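Local coordinates for luciferase-like enzymeAMP-CoA-ligase (Zophobas atratus, PDB 4W8O), which probably activates carboxylic acids with ATP and ligates them to coenzyme A, as in the ANL family of adenylate-forming enzymes to which firefly luciferase belongs, at residues Cys36-Asp41 and Gly241-Phe246; Arg248-Glu253 and Pro271-Gln276; Lys254-Ile259 and Tyr286-Phe291. One frame throughout, in Å; residues are numbered along the deposited sequence.

Interaction 1 (Cys36-Asp41 and Gly241-Phe246); sequences CQIDGD and GSTRVF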
loop_
_atom_site.group_PDB
_atom_site.type_symbol
_atom_site.label_atom_id
_atom_site.label_comp_id
_atom_site.label_asym_id
_atom_site.label_seq_id
_atom_site.Cartn_x
_atom_site.Cartn_y
_atom_site.Cartn_z
ATOM N N CYS A 36 2.522 -14.437 -9.982
ATOM C CA CYS A 36 2.294 -13.050 -9.570
ATOM C C CYS A 36 1.367 -12.962 -8.350
ATOM O O CYS A 36 1.704 -12.336 -7.345
ATOM C CB CYS A 36 1.705 -12.249 -10.735
ATOM S SG CYS A 36 1.244 -10.546 -10.347
ATOM N N GLN A 37 0.206 -13.604 -8.463
ATOM C CA GLN A 37 -0.867 -13.481 -7.485
ATOM C C GLN A 37 -1.609 -14.808 -7.285
ATOM O O GLN A 37 -1.785 -15.605 -8.228
ATOM C CB GLN A 37 -1.854 -12.384 -7.913
ATOM C CG GLN A 37 -2.440 -12.548 -9.310
ATOM C CD GLN A 37 -3.524 -11.523 -9.639
ATOM O OE1 GLN A 37 -3.773 -10.594 -8.879
ATOM N NE2 GLN A 37 -4.169 -11.693 -10.781
ATOM N N ILE A 38 -2.038 -15.020 -6.044
ATOM C CA ILE A 38 -2.815 -16.183 -5.642
ATOM C C ILE A 38 -4.019 -15.707 -4.828
ATOM O O ILE A 38 -3.850 -15.019 -3.819
ATOM C CB ILE A 38 -1.992 -17.151 -4.758
ATOM C CG1 ILE A 38 -0.755 -17.666 -5.506
ATOM C CG2 ILE A 38 -2.856 -18.329 -4.306
ATOM C CD1 ILE A 38 0.078 -18.654 -4.702
ATOM N N ASP A 39 -5.218 -16.080 -5.279
ATOM C CA ASP A 39 -6.430 -15.974 -4.479
ATOM C C ASP A 39 -6.493 -17.124 -3.462
ATOM O O ASP A 39 -6.846 -18.254 -3.802
ATOM C CB ASP A 39 -7.660 -16.013 -5.387
ATOM C CG ASP A 39 -8.943 -15.675 -4.651
ATOM O OD1 ASP A 39 -9.090 -16.047 -3.467
ATOM O OD2 ASP A 39 -9.821 -15.045 -5.270
ATOM N N GLY A 40 -6.166 -16.820 -2.211
ATOM C CA GLY A 40 -6.193 -17.810 -1.137
ATOM C C GLY A 40 -7.549 -18.450 -0.867
ATOM O O GLY A 40 -7.614 -19.573 -0.375
ATOM N N ASP A 41 -8.631 -17.743 -1.173
ATOM C CA ASP A 41 -9.973 -18.273 -0.949
ATOM C C ASP A 41 -10.367 -19.301 -2.001
ATOM O O ASP A 41 -10.907 -20.353 -1.672
ATOM C CB ASP A 41 -11.002 -17.142 -0.937
ATOM C CG ASP A 41 -10.867 -16.242 0.270
ATOM O OD1 ASP A 41 -10.635 -16.754 1.378
ATOM O OD2 ASP A 41 -11.018 -15.017 0.115
ATOM N N GLY A 241 9.750 -10.048 -8.229
ATOM C CA GLY A 241 9.062 -11.217 -8.744
ATOM C C GLY A 241 8.543 -12.151 -7.674
ATOM O O GLY A 241 8.442 -13.352 -7.898
ATOM N N SER A 242 8.209 -11.600 -6.514
ATOM C CA SER A 242 7.595 -12.371 -5.448
ATOM C C SER A 242 6.114 -12.597 -5.729
ATOM O O SER A 242 5.571 -12.095 -6.713
ATOM C CB SER A 242 7.758 -11.636 -4.128
ATOM O OG SER A 242 9.126 -11.438 -3.829
ATOM N N THR A 243 5.466 -13.359 -4.854
ATOM C CA THR A 243 4.063 -13.714 -5.012
ATOM C C THR A 243 3.224 -12.996 -3.964
ATOM O O THR A 243 3.559 -13.017 -2.781
ATOM C CB THR A 243 3.876 -15.237 -4.868
ATOM O OG1 THR A 243 4.628 -15.893 -5.889
ATOM C CG2 THR A 243 2.408 -15.629 -4.993
ATOM N N ARG A 244 2.141 -12.357 -4.409
ATOM C CA ARG A 244 1.170 -11.745 -3.506
ATOM C C ARG A 244 -0.007 -12.695 -3.298
ATOM O O ARG A 244 -0.626 -13.150 -4.272
ATOM C CB ARG A 244 0.671 -10.419 -4.077
ATOM C CG ARG A 244 -0.190 -9.599 -3.114
ATOM C CD ARG A 244 -0.441 -8.189 -3.637
ATOM N NE ARG A 244 -1.120 -8.206 -4.935
ATOM C CZ ARG A 244 -2.427 -8.371 -5.123
ATOM N NH1 ARG A 244 -3.256 -8.520 -4.095
ATOM N NH2 ARG A 244 -2.921 -8.372 -6.355
ATOM N N VAL A 245 -0.307 -12.994 -2.036
ATOM C CA VAL A 245 -1.474 -13.806 -1.687
ATOM C C VAL A 245 -2.515 -12.949 -0.958
ATOM O O VAL A 245 -2.178 -12.130 -0.111
ATOM C CB VAL A 245 -1.073 -15.020 -0.824
ATOM C CG1 VAL A 245 -2.232 -16.007 -0.706
ATOM C CG2 VAL A 245 0.158 -15.706 -1.416
ATOM N N PHE A 246 -3.780 -13.120 -1.315
ATOM C CA PHE A 246 -4.851 -12.392 -0.649
ATOM C C PHE A 246 -5.987 -13.321 -0.238
ATOM O O PHE A 246 -6.155 -14.411 -0.783
ATOM C CB PHE A 246 -5.374 -11.244 -1.533
ATOM C CG PHE A 246 -5.908 -11.692 -2.865
ATOM C CD1 PHE A 246 -7.230 -12.087 -2.998
ATOM C CD2 PHE A 246 -5.085 -11.723 -3.984
ATOM C CE1 PHE A 246 -7.722 -12.508 -4.221
ATOM C CE2 PHE A 246 -5.571 -12.141 -5.210
ATOM C CZ PHE A 246 -6.892 -12.541 -5.327
HETATM O O HOH W 1 -1.886 -8.456 -8.929
#
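Gln37 and Ile38 meet Arg244 and Val245 as neighbouring parallel strands, 35-39 beside 243-246, in the large mixed sheet of this AMP-binding fold. Around Gln37, Arg244 uses both of its backbone groups: its N donates to Cys36 O at 3.0 Å, almost straight at 175°, and its O accepts from Ile38 N at 2.9 Å. Two residues further on, Phe246 N donates to Ile38 O, and Gly40 N closes the ladder on Phe246 O at 2.8 Å.

Side chains then sort to the two faces. On the one carrying Gln37, Arg244 and Phe246, the phenyl ring folds back across the neighbouring strand: CG sits between its own backbone N and carbonyl carbon (chi1 59°), which lays one ring face over Ile38 O and Asp39 CA. Asp39 CA stands 3.9 Å from the Phe246 ring centroid, a CH-pi contact, while the carboxylate tilts against the ring near CE1. Gln37 and Arg244 run alongside each other, amide and guanidinium turned 63° apart. Their direct approach has a poor angle for bonding; instead a water donates to Gln37 OE1 and accepts from Arg244 NH2 at the guanidinium edge. On the reverse face Ile38 packs its CG1 and CD1 on Thr243 CG2 and lies near Val245 CG1.

Second-shell partners fix these groups. Gln37 NE2 is held by Leu81 O and Glu46 OE1, and Arg244 NH1 by His221 NE2, with helix 228-239 packed along the arginine chain. Thr243 OG1 bonds to Ile35 O. Past the strand end the chain turns through an Asx turn, in which Asp39 OD1 accepts Asp41 N at 2.9 Å and Leu42 N as well.

Interaction 2 (Arg248-Glu253 and Pro271-Gln276); sequences RSMEGE and PIYTYQ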
loop_
_atom_site.group_PDB
_atom_site.type_symbol
_atom_site.label_atom_id
_atom_site.label_comp_id
_atom_site.label_asym_id
_atom_site.label_seq_id
_atom_site.Cartn_x
_atom_site.Cartn_y
_atom_site.Cartn_z
ATOM N N ARG A 248 -10.215 -12.705 1.506
ATOM C CA ARG A 248 -11.230 -11.700 1.757
ATOM C C ARG A 248 -11.319 -11.336 3.232
ATOM O O ARG A 248 -11.418 -10.165 3.578
ATOM C CB ARG A 248 -12.596 -12.183 1.274
ATOM C CG ARG A 248 -13.477 -11.041 0.817
ATOM C CD ARG A 248 -13.159 -10.664 -0.622
ATOM N NE ARG A 248 -13.842 -11.545 -1.574
ATOM C CZ ARG A 248 -15.140 -11.480 -1.862
ATOM N NH1 ARG A 248 -15.668 -12.329 -2.736
ATOM N NH2 ARG A 248 -15.920 -10.573 -1.276
ATOM N N SER A 249 -11.278 -12.347 4.088
ATOM C CA SER A 249 -11.468 -12.162 5.518
ATOM C C SER A 249 -10.411 -12.902 6.293
ATOM O O SER A 249 -10.013 -14.003 5.934
ATOM C CB SER A 249 -12.833 -12.693 5.947
ATOM O OG SER A 249 -13.863 -11.960 5.332
ATOM N N MET A 250 -9.982 -12.296 7.383
ATOM C CA MET A 250 -9.003 -12.895 8.247
ATOM C C MET A 250 -9.723 -13.833 9.210
ATOM O O MET A 250 -10.633 -13.421 9.919
ATOM C CB MET A 250 -8.269 -11.795 9.000
ATOM C CG MET A 250 -6.977 -12.242 9.639
ATOM S SD MET A 250 -7.261 -13.246 11.100
ATOM C CE MET A 250 -5.574 -13.693 11.468
ATOM N N GLU A 251 -9.328 -15.103 9.187
ATOM C CA GLU A 251 -9.711 -16.080 10.200
ATOM C C GLU A 251 -8.460 -16.824 10.623
ATOM O O GLU A 251 -7.625 -17.151 9.784
ATOM C CB GLU A 251 -10.734 -17.077 9.665
ATOM C CG GLU A 251 -12.179 -16.622 9.791
ATOM C CD GLU A 251 -12.721 -16.010 8.515
ATOM O OE1 GLU A 251 -12.726 -16.713 7.478
ATOM O OE2 GLU A 251 -13.162 -14.836 8.550
ATOM N N GLY A 252 -8.341 -17.091 11.918
ATOM C CA GLY A 252 -7.149 -17.716 12.481
ATOM C C GLY A 252 -6.777 -19.025 11.815
ATOM O O GLY A 252 -5.671 -19.186 11.305
ATOM N N GLU A 253 -7.721 -19.951 11.820
ATOM C CA GLU A 253 -7.520 -21.293 11.294
ATOM C C GLU A 253 -7.154 -21.276 9.810
ATOM O O GLU A 253 -6.176 -21.899 9.390
ATOM C CB GLU A 253 -8.800 -22.101 11.480
ATOM C CG GLU A 253 -8.598 -23.596 11.374
ATOM C CD GLU A 253 -8.235 -24.234 12.699
ATOM O OE1 GLU A 253 -7.471 -25.221 12.686
ATOM O OE2 GLU A 253 -8.720 -23.762 13.753
ATOM N N PRO A 271 -2.564 -5.391 14.268
ATOM C CA PRO A 271 -2.366 -6.136 15.514
ATOM C C PRO A 271 -3.599 -6.870 16.025
ATOM O O PRO A 271 -3.491 -8.011 16.468
ATOM C CB PRO A 271 -1.967 -5.045 16.514
ATOM C CG PRO A 271 -1.319 -4.001 15.681
ATOM C CD PRO A 271 -2.065 -4.008 14.378
ATOM N N ILE A 272 -4.756 -6.220 15.963
ATOM C CA ILE A 272 -5.957 -6.764 16.593
ATOM C C ILE A 272 -6.395 -8.120 16.019
ATOM O O ILE A 272 -6.883 -8.966 16.761
ATOM C CB ILE A 272 -7.121 -5.756 16.568
ATOM C CG1 ILE A 272 -8.221 -6.219 17.533
ATOM C CG2 ILE A 272 -7.641 -5.552 15.146
ATOM C CD1 ILE A 272 -9.241 -5.153 17.848
ATOM N N TYR A 273 -6.178 -8.341 14.723
ATOM C CA TYR A 273 -6.483 -9.633 14.103
ATOM C C TYR A 273 -5.495 -10.751 14.481
ATOM O O TYR A 273 -5.818 -11.928 14.308
ATOM C CB TYR A 273 -6.556 -9.510 12.576
ATOM C CG TYR A 273 -7.676 -8.615 12.091
ATOM C CD1 TYR A 273 -8.992 -9.060 12.069
ATOM C CD2 TYR A 273 -7.413 -7.317 11.648
ATOM C CE1 TYR A 273 -10.017 -8.244 11.624
ATOM C CE2 TYR A 273 -8.430 -6.491 11.204
ATOM C CZ TYR A 273 -9.727 -6.962 11.196
ATOM O OH TYR A 273 -10.725 -6.141 10.757
ATOM N N THR A 274 -4.316 -10.408 14.998
ATOM C CA THR A 274 -3.344 -11.444 15.393
ATOM C C THR A 274 -3.830 -12.293 16.558
ATOM O O THR A 274 -3.364 -13.408 16.737
ATOM C CB THR A 274 -1.967 -10.879 15.790
ATOM O OG1 THR A 274 -2.095 -10.035 16.937
ATOM C CG2 THR A 274 -1.342 -10.120 14.642
ATOM N N TYR A 275 -4.760 -11.751 17.343
ATOM C CA TYR A 275 -5.374 -12.490 18.441
ATOM C C TYR A 275 -6.167 -13.695 17.946
ATOM O O TYR A 275 -6.328 -14.664 18.686
ATOM C CB TYR A 275 -6.240 -11.566 19.310
ATOM C CG TYR A 275 -5.409 -10.644 20.179
ATOM C CD1 TYR A 275 -4.989 -9.405 19.716
ATOM C CD2 TYR A 275 -5.019 -11.031 21.458
ATOM C CE1 TYR A 275 -4.210 -8.573 20.502
ATOM C CE2 TYR A 275 -4.239 -10.207 22.248
ATOM C CZ TYR A 275 -3.840 -8.981 21.767
ATOM O OH TYR A 275 -3.067 -8.165 22.563
ATOM N N GLN A 276 -6.638 -13.652 16.701
ATOM C CA GLN A 276 -7.259 -14.822 16.081
ATOM C C GLN A 276 -6.243 -15.929 15.776
ATOM O O GLN A 276 -6.598 -17.109 15.779
ATOM C CB GLN A 276 -8.009 -14.436 14.811
ATOM C CG GLN A 276 -9.222 -13.563 15.070
ATOM C CD GLN A 276 -10.131 -13.441 13.857
ATOM O OE1 GLN A 276 -10.359 -14.411 13.137
ATOM N NE2 GLN A 276 -10.664 -12.244 13.634
#
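Met250 lies antiparallel alongside the base of Tyr273, and its thioether does most of the touching. CG of Met250 lies anti to the backbone N (chi1 -164°), and a bend at the next bond (chi2 -74°) carries the chain across the base of the tyrosine. Met250 CG rests 4.0 Å from Tyr273 CB. Beyond it the sulfur and methyl pass over the backbone, and Met250 CE comes within 3.4 Å of Tyr273 O. The aromatic ring takes little part: Met250 CB comes obliquely to Tyr273 CD1, 4.2 Å away.

Gln276, about one turn further on, lines the sulfur end of the methionine, again with the two chains running in opposite senses. Its CB packs 4.0 Å from Met250 SD, and its amide end lies beside the backbone of Met250 and Glu251. The backbones come closest just after this, where Gly252 CA approaches Gln276 O at 3.4 Å in a CA-H...O contact. A side chain on Gly252 would run straight into that carbonyl; without one, the CA atoms of Gly252 and Gln276 can come within 4.6 Å.

The 271-276 turn is shaped from within by Pro271 O, which accepts from both the N and the OG1 of Thr274; that hydroxyl also meets Gln305 NE2 of helix 303-312.

In the fold, the lead-in to helix 252-262 packs on the loosely bonded start of the short helix 274-278. Glu251 occupies the N-cap position of helix 252-262, which follows strand 243-246, while 271-276 comes after strand 266-268. Met250 also touches Phe222, just after strand 218-221, and Thr274 packs against Leu309 of helix 303-312.

Interaction 3 (Lys254-Ile259 and Tyr286-Phe291); sequences KTLQMI and YDLSSF
Tyr286 OH is gripped by two groups: Gln257 NE2 donates to it at 3.1 Å, nearly straight (166°) and in the plane of the amide, and Glu253 OE1 is its second hydrogen-bond partner. The extended glutamine crosses the ring obliquely, its CG only 3.4 Å from Tyr286 CE1. Leu256 covers a ring face instead, with CB 4.1 Å from the Tyr286 centroid in a CH-pi contact. A leucine in place of Tyr286 would probably leave Gln257 NE2 and Glu253 without their shared hydroxyl and strip Leu256 of its aromatic cover.

A turn along the helix, Ile259 meets the other end of 286-291. Its CG2 touches Leu288 CD2 at 3.9 Å, and with CG1 beside the backbone N (chi1 -70°) and the chain extended beyond it, Ile259 CD1 reaches Phe291 CD1 at 4.0 Å. Ser290 OG, near Ile259 O, is bonded to Leu264 O.

The connection 286-291, ending in a type I turn over Leu288-Phe291, thus lies along helix 252-262 just before entering strand 293-297, and Phe291 continues inward onto Leu267 of strand 266-268 and the ring of Phe313.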
loop_
_atom_site.group_PDB
_atom_site.type_symbol
_atom_site.label_atom_id
_atom_site.label_comp_id
_atom_site.label_asym_id
_atom_site.label_seq_id
_atom_site.Cartn_x
_atom_site.Cartn_y
_atom_site.Cartn_z
ATOM N N LYS A 254 -7.952 -20.558 9.023
ATOM C CA LYS A 254 -7.745 -20.511 7.577
ATOM C C LYS A 254 -6.412 -19.850 7.232
ATOM O O LYS A 254 -5.775 -20.232 6.262
ATOM C CB LYS A 254 -8.909 -19.803 6.873
ATOM C CG LYS A 254 -10.262 -20.439 7.171
ATOM C CD LYS A 254 -11.154 -20.574 5.944
ATOM C CE LYS A 254 -12.267 -21.588 6.190
ATOM N NZ LYS A 254 -12.946 -22.005 4.930
ATOM N N THR A 255 -5.989 -18.879 8.035
ATOM C CA THR A 255 -4.711 -18.220 7.809
ATOM C C THR A 255 -3.559 -19.209 8.023
ATOM O O THR A 255 -2.631 -19.257 7.224
ATOM C CB THR A 255 -4.526 -16.991 8.720
ATOM O OG1 THR A 255 -5.554 -16.030 8.458
ATOM C CG2 THR A 255 -3.175 -16.339 8.482
ATOM N N LEU A 256 -3.627 -20.008 9.087
ATOM C CA LEU A 256 -2.598 -21.023 9.325
ATOM C C LEU A 256 -2.592 -22.073 8.216
ATOM O O LEU A 256 -1.528 -22.500 7.769
ATOM C CB LEU A 256 -2.767 -21.679 10.697
ATOM C CG LEU A 256 -2.620 -20.760 11.917
ATOM C CD1 LEU A 256 -2.590 -21.589 13.195
ATOM C CD2 LEU A 256 -1.376 -19.889 11.828
ATOM N N GLN A 257 -3.777 -22.469 7.759
ATOM C CA GLN A 257 -3.891 -23.384 6.617
ATOM C C GLN A 257 -3.226 -22.814 5.359
ATOM O O GLN A 257 -2.529 -23.539 4.638
ATOM C CB GLN A 257 -5.356 -23.701 6.319
ATOM C CG GLN A 257 -6.009 -24.613 7.345
ATOM C CD GLN A 257 -7.529 -24.556 7.310
ATOM O OE1 GLN A 257 -8.133 -24.069 6.353
ATOM N NE2 GLN A 257 -8.153 -25.060 8.360
ATOM N N MET A 258 -3.445 -21.528 5.092
ATOM C CA MET A 258 -2.848 -20.887 3.913
ATOM C C MET A 258 -1.326 -20.828 4.014
ATOM O O MET A 258 -0.637 -21.056 3.025
ATOM C CB MET A 258 -3.428 -19.483 3.679
ATOM C CG MET A 258 -4.828 -19.475 3.089
ATOM S SD MET A 258 -5.473 -17.807 2.801
ATOM C CE MET A 258 -7.239 -18.144 2.771
ATOM N N ILE A 259 -0.805 -20.538 5.206
ATOM C CA ILE A 259 0.649 -20.550 5.437
ATOM C C ILE A 259 1.237 -21.918 5.106
ATOM O O ILE A 259 2.288 -22.016 4.462
ATOM C CB ILE A 259 1.018 -20.163 6.886
ATOM C CG1 ILE A 259 0.730 -18.676 7.114
ATOM C CG2 ILE A 259 2.489 -20.452 7.168
ATOM C CD1 ILE A 259 0.716 -18.267 8.568
ATOM N N TYR A 286 -0.308 -27.694 12.266
ATOM C CA TYR A 286 0.035 -27.018 11.013
ATOM C C TYR A 286 1.543 -26.923 10.837
ATOM O O TYR A 286 2.267 -26.631 11.782
ATOM C CB TYR A 286 -0.580 -25.617 10.973
ATOM C CG TYR A 286 -2.075 -25.662 10.889
ATOM C CD1 TYR A 286 -2.700 -26.067 9.720
ATOM C CD2 TYR A 286 -2.867 -25.339 11.983
ATOM C CE1 TYR A 286 -4.073 -26.138 9.631
ATOM C CE2 TYR A 286 -4.247 -25.405 11.905
ATOM C CZ TYR A 286 -4.843 -25.807 10.723
ATOM O OH TYR A 286 -6.210 -25.874 10.619
ATOM N N ASP A 287 2.002 -27.191 9.621
ATOM C CA ASP A 287 3.395 -26.990 9.254
ATOM C C ASP A 287 3.574 -25.524 8.886
ATOM O O ASP A 287 3.182 -25.091 7.802
ATOM C CB ASP A 287 3.771 -27.901 8.083
ATOM C CG ASP A 287 5.203 -27.701 7.609
ATOM O OD1 ASP A 287 5.971 -26.942 8.229
ATOM O OD2 ASP A 287 5.562 -28.318 6.589
ATOM N N LEU A 288 4.164 -24.769 9.805
ATOM C CA LEU A 288 4.371 -23.340 9.633
ATOM C C LEU A 288 5.838 -22.998 9.407
ATOM O O LEU A 288 6.225 -21.840 9.545
ATOM C CB LEU A 288 3.877 -22.602 10.880
ATOM C CG LEU A 288 2.456 -22.931 11.342
ATOM C CD1 LEU A 288 2.159 -22.195 12.638
ATOM C CD2 LEU A 288 1.434 -22.594 10.260
ATOM N N SER A 289 6.653 -23.987 9.043
ATOM C CA SER A 289 8.111 -23.798 8.985
ATOM C C SER A 289 8.580 -22.858 7.868
ATOM O O SER A 289 9.701 -22.367 7.925
ATOM C CB SER A 289 8.842 -25.147 8.876
ATOM O OG SER A 289 8.466 -25.840 7.702
ATOM N N SER A 290 7.734 -22.610 6.868
ATOM C CA SER A 290 8.059 -21.675 5.788
ATOM C C SER A 290 7.983 -20.207 6.217
ATOM O O SER A 290 8.531 -19.333 5.547
ATOM C CB SER A 290 7.105 -21.888 4.607
ATOM O OG SER A 290 5.786 -21.446 4.924
ATOM N N PHE A 291 7.283 -19.937 7.316
ATOM C CA PHE A 291 6.946 -18.563 7.694
ATOM C C PHE A 291 8.130 -17.849 8.334
ATOM O O PHE A 291 8.726 -18.364 9.272
ATOM C CB PHE A 291 5.757 -18.572 8.650
ATOM C CG PHE A 291 5.116 -17.228 8.832
ATOM C CD1 PHE A 291 4.341 -16.672 7.818
ATOM C CD2 PHE A 291 5.268 -16.525 10.018
ATOM C CE1 PHE A 291 3.738 -15.439 7.984
ATOM C CE2 PHE A 291 4.669 -15.290 10.189
ATOM C CZ PHE A 291 3.906 -14.743 9.168
#

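How the interactions relate
All three contacts follow one run of chain: strand 243-246 of interaction 1 leads into helix 252-262, whose start serves interaction 2 and whose next turns serve interaction 3. The joints are direct. Asp41 OD2 lies 2.8 Å from Arg248 N, a probable hydrogen bond linking interactions 1 and 2; Met258 CE packs 3.5 Å from Gly40 O between 1 and 3; and a probable hydrogen bond of 2.5 Å from Glu253 OE1 to Tyr286 OH joins 2 to 3. Centres of interactions 2 and 3 are about 13 Å apart. None of the six segments lines the polyethylene glycol pocket, but strand 266-268, against which Phe291 packs, and strand 293-297, which follows 286-291, supply Phe268 and Thr296 to it.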